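Local coordinates for uncharacterized protein (Leishmania major, PDB 2B4W) that is of unknown function but belongs to a family related to the beta-fructosidases, consistent with a five-bladed beta-propeller fold, at residues 7-12 / 246-251; 14-19 / 288-293; 226-231 / 240-245; 262-267 / 281-286; 275-280 / 294-299. One frame throughout, in Å; residues are numbered along the deposited sequence.

Contact 1 (7-12 / 246-251); sequences AFEANK and TKSCYP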
# COMPACT_ATOMS: atom_id res chain seq x y z
N ALA A 7 21.25 8.30 -7.13
CA ALA A 7 22.00 7.03 -7.18
C ALA A 7 21.08 5.92 -7.67
O ALA A 7 21.45 5.16 -8.56
CB ALA A 7 22.60 6.73 -5.83
N PHE A 8 19.88 5.83 -7.08
CA PHE A 8 18.95 4.78 -7.48
C PHE A 8 18.71 4.80 -8.99
O PHE A 8 18.90 3.79 -9.66
CB PHE A 8 17.59 4.86 -6.78
CG PHE A 8 16.59 3.80 -7.24
CD1 PHE A 8 16.64 2.51 -6.71
CD2 PHE A 8 15.61 4.05 -8.17
CE1 PHE A 8 15.73 1.55 -7.11
CE2 PHE A 8 14.69 3.10 -8.58
CZ PHE A 8 14.75 1.84 -8.04
N GLU A 9 18.28 5.95 -9.49
CA GLU A 9 18.05 6.10 -10.92
C GLU A 9 19.22 5.60 -11.77
O GLU A 9 19.00 5.08 -12.86
CB GLU A 9 17.81 7.56 -11.29
CG GLU A 9 16.63 8.18 -10.59
CD GLU A 9 15.30 7.69 -11.10
OE1 GLU A 9 15.17 7.12 -12.20
OE2 GLU A 9 14.33 7.91 -10.35
N ALA A 10 20.42 5.77 -11.25
CA ALA A 10 21.64 5.38 -11.92
C ALA A 10 21.88 3.88 -11.82
O ALA A 10 22.36 3.22 -12.74
CB ALA A 10 22.82 6.14 -11.32
N ASN A 11 21.52 3.35 -10.65
CA ASN A 11 21.77 1.95 -10.34
C ASN A 11 20.55 1.06 -10.40
O ASN A 11 20.58 -0.07 -9.92
CB ASN A 11 22.40 1.91 -8.94
CG ASN A 11 23.82 2.46 -8.96
OD1 ASN A 11 24.63 2.00 -9.77
ND2 ASN A 11 24.09 3.44 -8.11
N LYS A 12 19.42 1.50 -10.96
CA LYS A 12 18.22 0.68 -10.75
C LYS A 12 18.27 -0.66 -11.46
O LYS A 12 18.90 -0.90 -12.49
CB LYS A 12 16.99 1.49 -11.12
CG LYS A 12 16.93 1.95 -12.56
CD LYS A 12 15.74 2.90 -12.79
CE LYS A 12 15.88 3.57 -14.15
NZ LYS A 12 14.56 4.00 -14.70
N THR A 246 10.85 4.08 -8.62
CA THR A 246 10.48 5.42 -9.00
C THR A 246 9.67 5.35 -10.30
O THR A 246 9.52 4.27 -10.89
CB THR A 246 11.70 6.32 -9.27
OG1 THR A 246 12.46 5.67 -10.30
CG2 THR A 246 12.65 6.43 -8.09
N LYS A 247 9.20 6.50 -10.70
CA LYS A 247 8.41 6.79 -11.90
C LYS A 247 9.07 6.24 -13.16
O LYS A 247 8.42 5.67 -14.03
CB LYS A 247 8.23 8.31 -12.08
CG LYS A 247 6.95 8.89 -12.56
CD LYS A 247 6.08 8.03 -13.43
CE LYS A 247 5.04 8.89 -14.15
NZ LYS A 247 5.30 8.84 -15.61
N SER A 248 10.39 6.44 -13.27
CA SER A 248 11.08 6.01 -14.48
C SER A 248 11.24 4.50 -14.58
O SER A 248 11.72 4.02 -15.61
CB SER A 248 12.49 6.61 -14.51
OG SER A 248 13.14 6.20 -13.32
N CYS A 249 10.87 3.78 -13.53
CA CYS A 249 10.95 2.33 -13.50
C CYS A 249 9.82 1.63 -14.25
O CYS A 249 9.94 0.47 -14.65
CB CYS A 249 10.86 1.83 -12.05
SG CYS A 249 12.35 2.14 -11.11
N TYR A 250 8.73 2.37 -14.37
CA TYR A 250 7.47 1.99 -14.98
C TYR A 250 7.35 2.63 -16.36
O TYR A 250 7.97 3.66 -16.59
CB TYR A 250 6.28 2.43 -14.10
CG TYR A 250 6.39 1.89 -12.69
CD1 TYR A 250 7.16 2.51 -11.72
CD2 TYR A 250 5.69 0.74 -12.34
CE1 TYR A 250 7.26 2.01 -10.42
CE2 TYR A 250 5.78 0.24 -11.05
CZ TYR A 250 6.56 0.86 -10.11
OH TYR A 250 6.61 0.33 -8.83
N PRO A 251 6.58 2.05 -17.25
CA PRO A 251 6.43 2.68 -18.56
C PRO A 251 5.94 4.13 -18.45
O PRO A 251 5.33 4.59 -17.49
CB PRO A 251 5.39 1.82 -19.27
CG PRO A 251 5.46 0.49 -18.59
CD PRO A 251 5.81 0.80 -17.16
O HOH W 1 11.90 8.81 -11.49
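The F8 ring meets C249 edge-on: SG lies near the ring plane, 3.6 Å from CE2, a sulfur-aromatic contact made at the rim. One ring face is taken by CB of K12 from its own segment, and CG2 of T246 approaches CD2 obliquely at 3.8 Å. The ring reaches this place because F8 CG stands trans to the backbone N (chi1 177°), which sends it out from helix 3-11 toward the short 3-10 turn of 247-249.

The other flat group is the E9 carboxylate, whose chain bends at chi2 (-72°) to come round to the turn. OG1 of T246 donates to OE2 at 2.9 Å from above the carboxylate plane, and OG of S248 donates to OE1 at 2.5 Å, a very short value to be read with caution. A water bonded to OE2 at 2.8 Å also receives a weak bond from the S248 backbone N. K12 runs extended past the turn, its CD 3.9 Å from C249 SG, and its NZ gives a weak bond to S248 OG at 3.0 Å.

Within the turn, the C249 sulfur takes the T246 N-H, while its flank meets the F8 edge and K12 CD. Outside the pair, K5 makes a salt bridge with E9 OE2. With the T246 hydroxyl, a water and the K5 ammonium all at OE2, the E9 carboxylate is probably stabilised as an anion, and this oxygen ties the N-terminal helix to the turn; the S248 bond at OE1 is a doubtful extra.

Contact 2 (14-19 / 288-293); sequences VYESVL and EGRITI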
# COMPACT_ATOMS: atom_id res chain seq x y z
N VAL A 14 15.71 -3.50 -12.60
CA VAL A 14 14.36 -3.81 -12.98
C VAL A 14 14.34 -4.88 -14.07
O VAL A 14 15.00 -4.67 -15.08
CB VAL A 14 13.62 -2.58 -13.54
CG1 VAL A 14 12.12 -2.83 -13.70
CG2 VAL A 14 13.88 -1.39 -12.63
N TYR A 15 13.59 -5.95 -13.85
CA TYR A 15 13.60 -7.09 -14.75
C TYR A 15 12.42 -7.12 -15.69
O TYR A 15 12.43 -7.80 -16.71
CB TYR A 15 13.57 -8.38 -13.92
CG TYR A 15 14.76 -8.53 -13.02
CD1 TYR A 15 14.78 -7.86 -11.80
CD2 TYR A 15 15.84 -9.32 -13.36
CE1 TYR A 15 15.87 -7.99 -10.97
CE2 TYR A 15 16.92 -9.45 -12.52
CZ TYR A 15 16.94 -8.78 -11.31
OH TYR A 15 18.01 -8.89 -10.44
N GLU A 16 11.36 -6.42 -15.31
CA GLU A 16 10.11 -6.34 -16.05
C GLU A 16 9.43 -5.03 -15.61
O GLU A 16 9.62 -4.64 -14.46
CB GLU A 16 9.12 -7.48 -15.81
CG GLU A 16 9.64 -8.89 -15.72
CD GLU A 16 8.63 -9.98 -15.50
OE1 GLU A 16 7.40 -9.72 -15.53
OE2 GLU A 16 9.10 -11.11 -15.29
N SER A 17 8.68 -4.43 -16.51
CA SER A 17 8.07 -3.11 -16.30
C SER A 17 6.85 -2.97 -17.19
O SER A 17 6.92 -2.98 -18.42
CB SER A 17 9.12 -2.03 -16.53
OG SER A 17 8.60 -0.73 -16.42
N VAL A 18 5.68 -2.88 -16.55
CA VAL A 18 4.41 -2.83 -17.24
C VAL A 18 3.47 -1.87 -16.50
O VAL A 18 3.74 -1.53 -15.34
CB VAL A 18 3.67 -4.17 -17.35
CG1 VAL A 18 4.50 -5.25 -18.04
CG2 VAL A 18 3.25 -4.64 -15.96
N LEU A 19 2.41 -1.53 -17.23
CA LEU A 19 1.27 -0.81 -16.64
C LEU A 19 0.08 -1.77 -16.68
O LEU A 19 -0.12 -2.45 -17.68
CB LEU A 19 0.97 0.50 -17.35
CG LEU A 19 2.02 1.61 -17.15
CD1 LEU A 19 1.63 2.83 -17.97
CD2 LEU A 19 2.20 1.96 -15.68
N GLU A 288 -1.69 2.37 -12.62
CA GLU A 288 -1.14 1.36 -11.71
C GLU A 288 -0.04 0.61 -12.45
O GLU A 288 -0.28 0.14 -13.56
CB GLU A 288 -2.24 0.43 -11.20
CG GLU A 288 -1.91 -0.51 -10.07
CD GLU A 288 -1.53 0.07 -8.73
OE1 GLU A 288 -1.89 1.23 -8.43
OE2 GLU A 288 -0.86 -0.65 -7.92
N GLY A 289 1.14 0.52 -11.83
CA GLY A 289 2.22 -0.18 -12.49
C GLY A 289 2.67 -1.40 -11.70
O GLY A 289 2.40 -1.58 -10.51
N ARG A 290 3.39 -2.27 -12.40
CA ARG A 290 4.10 -3.40 -11.83
C ARG A 290 5.51 -3.48 -12.42
O ARG A 290 5.67 -3.48 -13.64
CB ARG A 290 3.34 -4.71 -12.11
CG ARG A 290 4.14 -5.95 -11.76
CD ARG A 290 3.46 -7.23 -12.16
NE ARG A 290 3.49 -7.56 -13.57
CZ ARG A 290 4.55 -8.00 -14.25
NH1 ARG A 290 5.74 -8.18 -13.71
NH2 ARG A 290 4.45 -8.28 -15.55
N ILE A 291 6.50 -3.55 -11.54
CA ILE A 291 7.88 -3.81 -11.90
C ILE A 291 8.34 -5.03 -11.08
O ILE A 291 7.88 -5.18 -9.94
CB ILE A 291 8.88 -2.66 -11.65
CG1 ILE A 291 8.91 -2.16 -10.21
CG2 ILE A 291 8.63 -1.56 -12.68
CD1 ILE A 291 9.89 -1.05 -9.85
N THR A 292 9.19 -5.82 -11.71
CA THR A 292 9.81 -7.01 -11.10
C THR A 292 11.22 -6.61 -10.68
O THR A 292 11.99 -6.12 -11.50
CB THR A 292 9.78 -8.21 -12.06
OG1 THR A 292 8.42 -8.49 -12.44
CG2 THR A 292 10.32 -9.46 -11.40
N ILE A 293 11.51 -6.79 -9.41
CA ILE A 293 12.68 -6.36 -8.69
C ILE A 293 13.18 -7.46 -7.74
O ILE A 293 12.48 -8.42 -7.46
CB ILE A 293 12.35 -5.08 -7.90
CG1 ILE A 293 11.24 -5.21 -6.87
CG2 ILE A 293 12.00 -3.95 -8.86
CD1 ILE A 293 11.29 -4.16 -5.79
O HOH W 2 5.68 -9.07 -17.89
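E16 and R290 set their flat groups almost perpendicular, the carboxylate and guanidinium planes 88° apart. The guanidinium comes end-on and spends two nitrogens on one oxygen: NH1 meets E16 OE1 at 2.9 Å, from above the carboxylate plane, and NH2 reaches the same atom at 3.3 Å on a more bent path. Both bonds keep E16 OE1 near the guanidinium plane, and a water bonded to OE1 and NH2 closes the triangle. R290 leaves the backbone extended and turns at chi3 (76°), which folds its head back over the neighbouring strand; there CG2 of V18 lies obliquely against NE at 3.8 Å. D69 takes NE and D278 shares NH1, so this arginine is gripped by three acids.

E16 also slants across T292, its CD 3.4 Å from OG1, a hydroxyl whose own bond goes to D278. On the other face V14 and I291 meet at about a right angle, CG1 to CB 3.8 Å, and S17 OG rests 3.8 Å from I291 CG2; its hydroxyl bonds to the carbonyl of C249. Farther along, the end of L19 folds in over G289, CD2 to CA 3.8 Å. Y15 presents a ring edge to the T292 carbonyl while its backbone N bonds that same O at 2.8 Å; its hydroxyl goes on to D294.

The backbones run antiparallel, S17 opposite I291 as a non-hydrogen-bonded pair and V18 opposite R290 as a hydrogen-bonded one. Strand 287-293 thus sits between strands 16-23 and 277-283, while I291 packs on C249 and Y250 of the loop after strand 238-245.

Contact 3 (226-231 / 240-245); sequences NYAFVL and GAKIIG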
# COMPACT_ATOMS: atom_id res chain seq x y z
N ASN A 226 9.15 4.66 -4.35
CA ASN A 226 8.76 3.44 -3.65
C ASN A 226 9.88 3.13 -2.66
O ASN A 226 11.05 3.18 -3.05
CB ASN A 226 8.58 2.28 -4.61
CG ASN A 226 7.55 2.41 -5.68
OD1 ASN A 226 7.81 2.05 -6.83
ND2 ASN A 226 6.35 2.87 -5.39
N TYR A 227 9.51 2.83 -1.43
CA TYR A 227 10.45 2.71 -0.33
C TYR A 227 10.29 1.44 0.49
O TYR A 227 9.19 0.96 0.74
CB TYR A 227 10.26 3.94 0.57
CG TYR A 227 11.42 4.35 1.43
CD1 TYR A 227 12.55 4.94 0.90
CD2 TYR A 227 11.37 4.14 2.80
CE1 TYR A 227 13.59 5.31 1.73
CE2 TYR A 227 12.41 4.49 3.63
CZ TYR A 227 13.52 5.08 3.08
OH TYR A 227 14.56 5.44 3.90
N ALA A 228 11.40 0.85 0.94
CA ALA A 228 11.32 -0.33 1.81
C ALA A 228 12.21 -0.13 3.02
O ALA A 228 13.22 0.57 2.92
CB ALA A 228 11.73 -1.61 1.10
N PHE A 229 11.85 -0.72 4.14
CA PHE A 229 12.68 -0.83 5.32
C PHE A 229 12.22 -2.02 6.15
O PHE A 229 11.15 -2.59 5.93
CB PHE A 229 12.64 0.45 6.17
CG PHE A 229 11.24 0.82 6.61
CD1 PHE A 229 10.46 1.61 5.78
CD2 PHE A 229 10.71 0.37 7.80
CE1 PHE A 229 9.17 1.93 6.17
CE2 PHE A 229 9.42 0.68 8.19
CZ PHE A 229 8.67 1.48 7.35
N VAL A 230 13.07 -2.37 7.12
CA VAL A 230 12.70 -3.44 8.04
C VAL A 230 12.67 -2.85 9.44
O VAL A 230 13.54 -2.06 9.80
CB VAL A 230 13.65 -4.64 7.96
CG1 VAL A 230 13.32 -5.71 8.98
CG2 VAL A 230 13.59 -5.25 6.56
N LEU A 231 11.63 -3.26 10.15
CA LEU A 231 11.36 -2.84 11.50
C LEU A 231 11.53 -3.99 12.47
O LEU A 231 11.00 -5.07 12.24
CB LEU A 231 9.91 -2.32 11.64
CG LEU A 231 9.46 -2.28 13.11
CD1 LEU A 231 10.12 -1.08 13.78
CD2 LEU A 231 7.94 -2.22 13.24
N GLY A 240 17.82 -1.61 6.69
CA GLY A 240 17.68 -2.03 5.31
C GLY A 240 16.85 -1.06 4.51
O GLY A 240 16.24 -1.37 3.49
N ALA A 241 16.80 0.19 4.98
CA ALA A 241 16.05 1.20 4.24
C ALA A 241 16.59 1.40 2.83
O ALA A 241 17.80 1.34 2.57
CB ALA A 241 16.08 2.52 4.99
N LYS A 242 15.69 1.63 1.87
CA LYS A 242 16.17 1.73 0.49
C LYS A 242 15.07 2.16 -0.46
O LYS A 242 13.88 1.95 -0.18
CB LYS A 242 16.74 0.38 0.07
CG LYS A 242 15.88 -0.82 0.47
CD LYS A 242 16.59 -2.11 0.05
CE LYS A 242 16.86 -2.97 1.28
NZ LYS A 242 18.11 -3.76 1.16
N ILE A 243 15.48 2.76 -1.57
CA ILE A 243 14.56 3.06 -2.65
C ILE A 243 14.45 1.78 -3.48
O ILE A 243 15.49 1.18 -3.75
CB ILE A 243 14.96 4.21 -3.57
CG1 ILE A 243 15.15 5.58 -2.89
CG2 ILE A 243 13.97 4.33 -4.72
CD1 ILE A 243 15.91 6.57 -3.75
N ILE A 244 13.23 1.42 -3.82
CA ILE A 244 13.01 0.20 -4.63
C ILE A 244 12.33 0.46 -5.96
O ILE A 244 12.33 -0.38 -6.87
CB ILE A 244 12.22 -0.85 -3.83
CG1 ILE A 244 10.83 -0.41 -3.38
CG2 ILE A 244 13.07 -1.31 -2.64
CD1 ILE A 244 10.14 -1.44 -2.49
N GLY A 245 11.77 1.65 -6.14
CA GLY A 245 11.10 2.11 -7.32
C GLY A 245 10.92 3.61 -7.39
O GLY A 245 10.82 4.34 -6.41
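A classic beta bulge interrupts this beta hairpin, built from strands 223-231 and 238-245: I244 and G245 together face N226. The bulge shows in the backbone bonds, for N226 N reaches G245 O at 2.7 Å while N226 O accepts from I244 N at 2.9 Å. Beyond it the register is regular, A228 and K242 forming an antiparallel hydrogen-bonded pair in which A228 N meets K242 O at 2.9 Å.

Y227 is the large side chain of the contact. With chi1 at -157° its ring swings across the neighbouring strand: CD1 lies 3.4 Å from K242 O, one face sits above K242 N toward the rim, and OH ends 3.5 Å from the CB of A241. Y209 of the next strand inward meets the same ring, their planes inclined at about 40°. The opposite surface of the hairpin carries A228 CB, 3.9 Å from CD1 of I244, and I206 touches both. I244 turns its CG1 back toward N226, 3.7 Å from that residue's CB. On the Y227 side, I243 packs on helix 3-11.

G245 has no side chain, and N226 uses the spot: its amide OD1 lies 3.3 Å from G245 CA. From there OD1 accepts from the hydroxyl of Y250 and ND2 bonds to OG of S281, so both ends of this buried amide are satisfied and its flip is fixed. At the bulge, the bare G245 CA lets the N226 amide lie close, and its two bonds link the hairpin to Y250 of the following loop and S281 of strand 277-283.

Contact 4 (262-267 / 281-286); sequences DCVFAS and SGVGDS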
# COMPACT_ATOMS: atom_id res chain seq x y z
N ASP A 262 7.11 12.93 -10.99
CA ASP A 262 8.08 12.08 -10.32
C ASP A 262 7.51 11.41 -9.07
O ASP A 262 8.24 11.28 -8.09
CB ASP A 262 9.32 12.91 -9.95
CG ASP A 262 10.54 12.00 -9.82
OD1 ASP A 262 10.42 10.78 -10.06
OD2 ASP A 262 11.61 12.53 -9.46
N CYS A 263 6.25 11.02 -9.15
CA CYS A 263 5.48 10.39 -8.09
C CYS A 263 5.09 8.94 -8.33
O CYS A 263 4.42 8.66 -9.32
CB CYS A 263 4.18 11.18 -7.88
SG CYS A 263 3.03 10.45 -6.66
N VAL A 264 5.44 8.00 -7.44
CA VAL A 264 4.85 6.67 -7.42
C VAL A 264 4.46 6.31 -5.98
O VAL A 264 5.20 6.59 -5.05
CB VAL A 264 5.74 5.52 -7.93
CG1 VAL A 264 5.82 5.53 -9.45
CG2 VAL A 264 7.10 5.62 -7.26
N PHE A 265 3.30 5.69 -5.82
CA PHE A 265 2.78 5.46 -4.46
C PHE A 265 2.50 3.98 -4.30
O PHE A 265 1.55 3.50 -4.93
CB PHE A 265 1.53 6.32 -4.37
CG PHE A 265 0.73 6.24 -3.09
CD1 PHE A 265 -0.22 5.24 -2.93
CD2 PHE A 265 0.92 7.16 -2.08
CE1 PHE A 265 -0.96 5.17 -1.77
CE2 PHE A 265 0.18 7.09 -0.91
CZ PHE A 265 -0.76 6.09 -0.74
N ALA A 266 3.34 3.34 -3.50
CA ALA A 266 3.42 1.90 -3.34
C ALA A 266 2.09 1.24 -3.02
O ALA A 266 1.29 1.71 -2.20
CB ALA A 266 4.43 1.55 -2.23
N SER A 267 1.84 0.11 -3.67
CA SER A 267 0.66 -0.70 -3.38
C SER A 267 1.04 -1.90 -2.50
O SER A 267 0.51 -2.09 -1.42
CB SER A 267 -0.01 -1.16 -4.67
OG SER A 267 -0.38 -0.05 -5.46
N SER A 281 2.37 -0.56 -7.89
CA SER A 281 2.40 0.81 -7.44
C SER A 281 1.42 1.69 -8.20
O SER A 281 1.19 1.45 -9.38
CB SER A 281 3.79 1.41 -7.65
OG SER A 281 3.97 2.62 -6.91
N GLY A 282 0.91 2.70 -7.48
CA GLY A 282 0.23 3.79 -8.18
C GLY A 282 1.33 4.57 -8.90
O GLY A 282 2.43 4.70 -8.37
N VAL A 283 1.01 5.06 -10.09
CA VAL A 283 1.93 5.79 -10.95
C VAL A 283 1.36 7.15 -11.34
O VAL A 283 0.29 7.21 -11.95
CB VAL A 283 2.22 4.94 -12.20
CG1 VAL A 283 3.08 5.72 -13.17
CG2 VAL A 283 2.88 3.61 -11.82
N GLY A 284 2.03 8.25 -11.00
CA GLY A 284 1.57 9.58 -11.38
C GLY A 284 0.18 9.97 -10.94
O GLY A 284 -0.38 10.93 -11.49
N ASP A 285 -0.41 9.27 -9.98
CA ASP A 285 -1.78 9.42 -9.52
C ASP A 285 -2.76 9.24 -10.67
O ASP A 285 -3.88 9.77 -10.64
CB ASP A 285 -2.06 10.75 -8.81
CG ASP A 285 -1.79 10.70 -7.32
OD1 ASP A 285 -1.07 9.78 -6.85
OD2 ASP A 285 -2.27 11.57 -6.58
N SER A 286 -2.35 8.47 -11.67
CA SER A 286 -3.22 8.18 -12.81
C SER A 286 -3.26 6.75 -13.31
O SER A 286 -4.25 6.35 -13.97
CB SER A 286 -2.75 9.06 -13.99
OG SER A 286 -1.45 8.70 -14.42
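The carbonyl oxygen of G282 is gripped from opposite faces of its plane, by F265 N at 2.9 Å and by the hydroxyl of S281 at 3.0 Å. In return G282 N donates to F265 O at 2.7 Å, which completes an antiparallel hydrogen-bonded pair between F265 and G282. A third backbone bond, G284 N to C263 O, follows where the strands begin to part.

Around these bonds lie small side chains. S281 holds OG trans to its backbone N (chi1 -165°), bringing the oxygen alongside V264, 3.5 Å from CB. V264 in turn leans CG1 loosely toward V283, 4.2 Å from CG2. At the other end S267 OG stands 3.5 Å from S281 CA, beside the strand it faces. C263 SG comes within 4.2 Å of D285 OD1.

Farther out, the second shell sets these groups. S267 OG bonds to E288 and to the carbonyl of C33, so its position is fixed by neighbours beyond the hairpin. F265 turns its ring away from this partner strand and meets H208, planes about 40° apart. Beyond V283 the chain reverses through G284 and D285, both with positive phi, and S286 N closes the turn on V283 O at 2.9 Å.

The S281 hydroxyl has spent its proton on G282 O, which leaves oxygen lone pairs to accept, and the amide of N226 is that outside partner. A polar group buried in the hairpin strands 264-271 and 277-283 thus acts both as donor and as acceptor.

Contact 5 (275-280 / 294-299); sequences GKVDLY and DYPFKG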
# COMPACT_ATOMS: atom_id res chain seq x y z
N GLY A 275 11.84 -16.31 -6.95
CA GLY A 275 12.56 -15.65 -5.87
C GLY A 275 12.58 -14.14 -5.93
O GLY A 275 13.00 -13.48 -4.97
N LYS A 276 12.15 -13.58 -7.05
CA LYS A 276 11.99 -12.14 -7.19
C LYS A 276 10.66 -11.69 -6.58
O LYS A 276 9.89 -12.54 -6.13
CB LYS A 276 12.07 -11.76 -8.67
N VAL A 277 10.40 -10.39 -6.59
CA VAL A 277 9.07 -9.91 -6.24
C VAL A 277 8.48 -9.02 -7.32
O VAL A 277 9.17 -8.30 -8.04
CB VAL A 277 9.04 -9.18 -4.89
CG1 VAL A 277 9.58 -10.07 -3.78
CG2 VAL A 277 9.80 -7.86 -4.97
N ASP A 278 7.15 -9.07 -7.44
CA ASP A 278 6.46 -8.06 -8.23
C ASP A 278 5.99 -6.95 -7.28
O ASP A 278 5.23 -7.17 -6.34
CB ASP A 278 5.26 -8.58 -8.99
CG ASP A 278 5.57 -9.53 -10.12
OD1 ASP A 278 6.53 -9.24 -10.88
OD2 ASP A 278 4.83 -10.53 -10.27
N LEU A 279 6.48 -5.75 -7.55
CA LEU A 279 6.04 -4.51 -6.96
C LEU A 279 4.94 -3.85 -7.80
O LEU A 279 5.15 -3.51 -8.96
CB LEU A 279 7.25 -3.58 -6.86
CG LEU A 279 7.01 -2.21 -6.24
CD1 LEU A 279 6.46 -2.36 -4.83
CD2 LEU A 279 8.31 -1.43 -6.23
N TYR A 280 3.80 -3.66 -7.17
CA TYR A 280 2.64 -2.93 -7.64
C TYR A 280 2.63 -1.55 -7.02
O TYR A 280 2.87 -1.35 -5.82
CB TYR A 280 1.37 -3.70 -7.30
CG TYR A 280 1.25 -5.02 -8.04
CD1 TYR A 280 1.92 -6.17 -7.67
CD2 TYR A 280 0.43 -5.08 -9.17
CE1 TYR A 280 1.78 -7.35 -8.38
CE2 TYR A 280 0.29 -6.24 -9.87
CZ TYR A 280 0.96 -7.38 -9.48
OH TYR A 280 0.77 -8.51 -10.24
N ASP A 294 14.39 -7.33 -7.27
CA ASP A 294 14.98 -8.23 -6.29
C ASP A 294 14.21 -8.12 -4.96
O ASP A 294 13.67 -7.05 -4.65
CB ASP A 294 16.44 -7.89 -6.04
CG ASP A 294 17.27 -7.91 -7.30
OD1 ASP A 294 17.41 -9.00 -7.89
OD2 ASP A 294 17.76 -6.84 -7.71
N TYR A 295 14.22 -9.23 -4.25
CA TYR A 295 13.69 -9.29 -2.90
C TYR A 295 14.26 -8.16 -2.05
O TYR A 295 15.47 -8.03 -1.85
CB TYR A 295 13.99 -10.60 -2.22
CG TYR A 295 13.34 -10.80 -0.86
CD1 TYR A 295 11.97 -10.79 -0.72
CD2 TYR A 295 14.11 -10.98 0.29
CE1 TYR A 295 11.36 -10.98 0.52
CE2 TYR A 295 13.52 -11.16 1.53
CZ TYR A 295 12.15 -11.16 1.63
OH TYR A 295 11.54 -11.34 2.85
N PRO A 296 13.38 -7.31 -1.53
CA PRO A 296 13.88 -6.14 -0.82
C PRO A 296 14.10 -6.25 0.68
O PRO A 296 14.36 -5.23 1.33
CB PRO A 296 12.71 -5.17 -1.09
CG PRO A 296 11.51 -6.03 -1.04
CD PRO A 296 11.92 -7.37 -1.60
N PHE A 297 14.01 -7.42 1.29
CA PHE A 297 14.29 -7.52 2.72
C PHE A 297 15.42 -8.53 2.94
O PHE A 297 15.50 -9.18 3.99
CB PHE A 297 13.06 -7.95 3.52
CG PHE A 297 11.75 -7.25 3.20
CD1 PHE A 297 11.65 -5.88 3.27
CD2 PHE A 297 10.63 -7.97 2.82
CE1 PHE A 297 10.47 -5.22 2.99
CE2 PHE A 297 9.44 -7.32 2.53
CZ PHE A 297 9.36 -5.94 2.60
N LYS A 298 16.27 -8.64 1.92
CA LYS A 298 17.40 -9.56 1.91
C LYS A 298 18.16 -9.52 3.24
O LYS A 298 18.49 -8.48 3.78
CB LYS A 298 18.33 -9.27 0.74
N GLY A 299 18.42 -10.72 3.75
CA GLY A 299 19.13 -10.88 5.00
C GLY A 299 18.24 -10.75 6.21
O GLY A 299 18.72 -10.95 7.32
O HOH W 3 15.39 -11.55 -5.36
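V277 reaches from strand 277-283 into the loop 294-299, which leads out of strand 287-293 in what is probably one blade of a beta-propeller. The side-chain part of the contact is apolar and uses both branches of the valine. CG1 comes to the edge of the Y295 ring, near its plane, 3.9 Å from CD1, while CG2 rests 4.0 Å from CD of P296. With chi1 at -57° the two methyls are splayed between these rings. M271 of strand 264-271 touches both V277 and Y295.

Ring packing continues within the loop. P296 lays its CG over the centre of the F297 ring, 4.1 Å above the plane, and the hydroxyl of Y295 lies at that ring's edge. One face of the Y295 ring sees the backbone N of F297 toward its rim. F297 also touches V230, so the loop also packs on strand 223-231 of another sheet.

The polar side-chain ends have partners outside the two segments. The Y295 hydroxyl bonds to the carbonyl of G301, a few residues on, and D294 bonds through OD1 to the hydroxyl of Y15 and through OD2 to R13.

Water supplies the polar bridge between the two backbones. A single molecule donates to the carbonyl O of G275 at 3.1 Å and accepts from Y295 N at 2.8 Å.

In the fold
The five contacts crowd around the loop 246-251 and strands 277-283 and 287-293. Contacts 1 and 2, centres about 11 Å apart, meet through a probable hydrogen bond, C249 O to S17 OG, modelled rather short at 2.5 Å. The same loop reaches contact 3, Y250 OH standing 2.9 Å from N226 OD1, while I243 of that hairpin lies against F8. Contacts 2, 4 and 5 all reach one sheet: strand 277-283 serves contacts 4 and 5, whose centres are about 18 Å apart, and its neighbour 287-293 serves contact 2. Contacts 3 and 5, about 11 Å apart between centres, touch through I244 and L279. No ligand here marks an active site; the relations concern the fold.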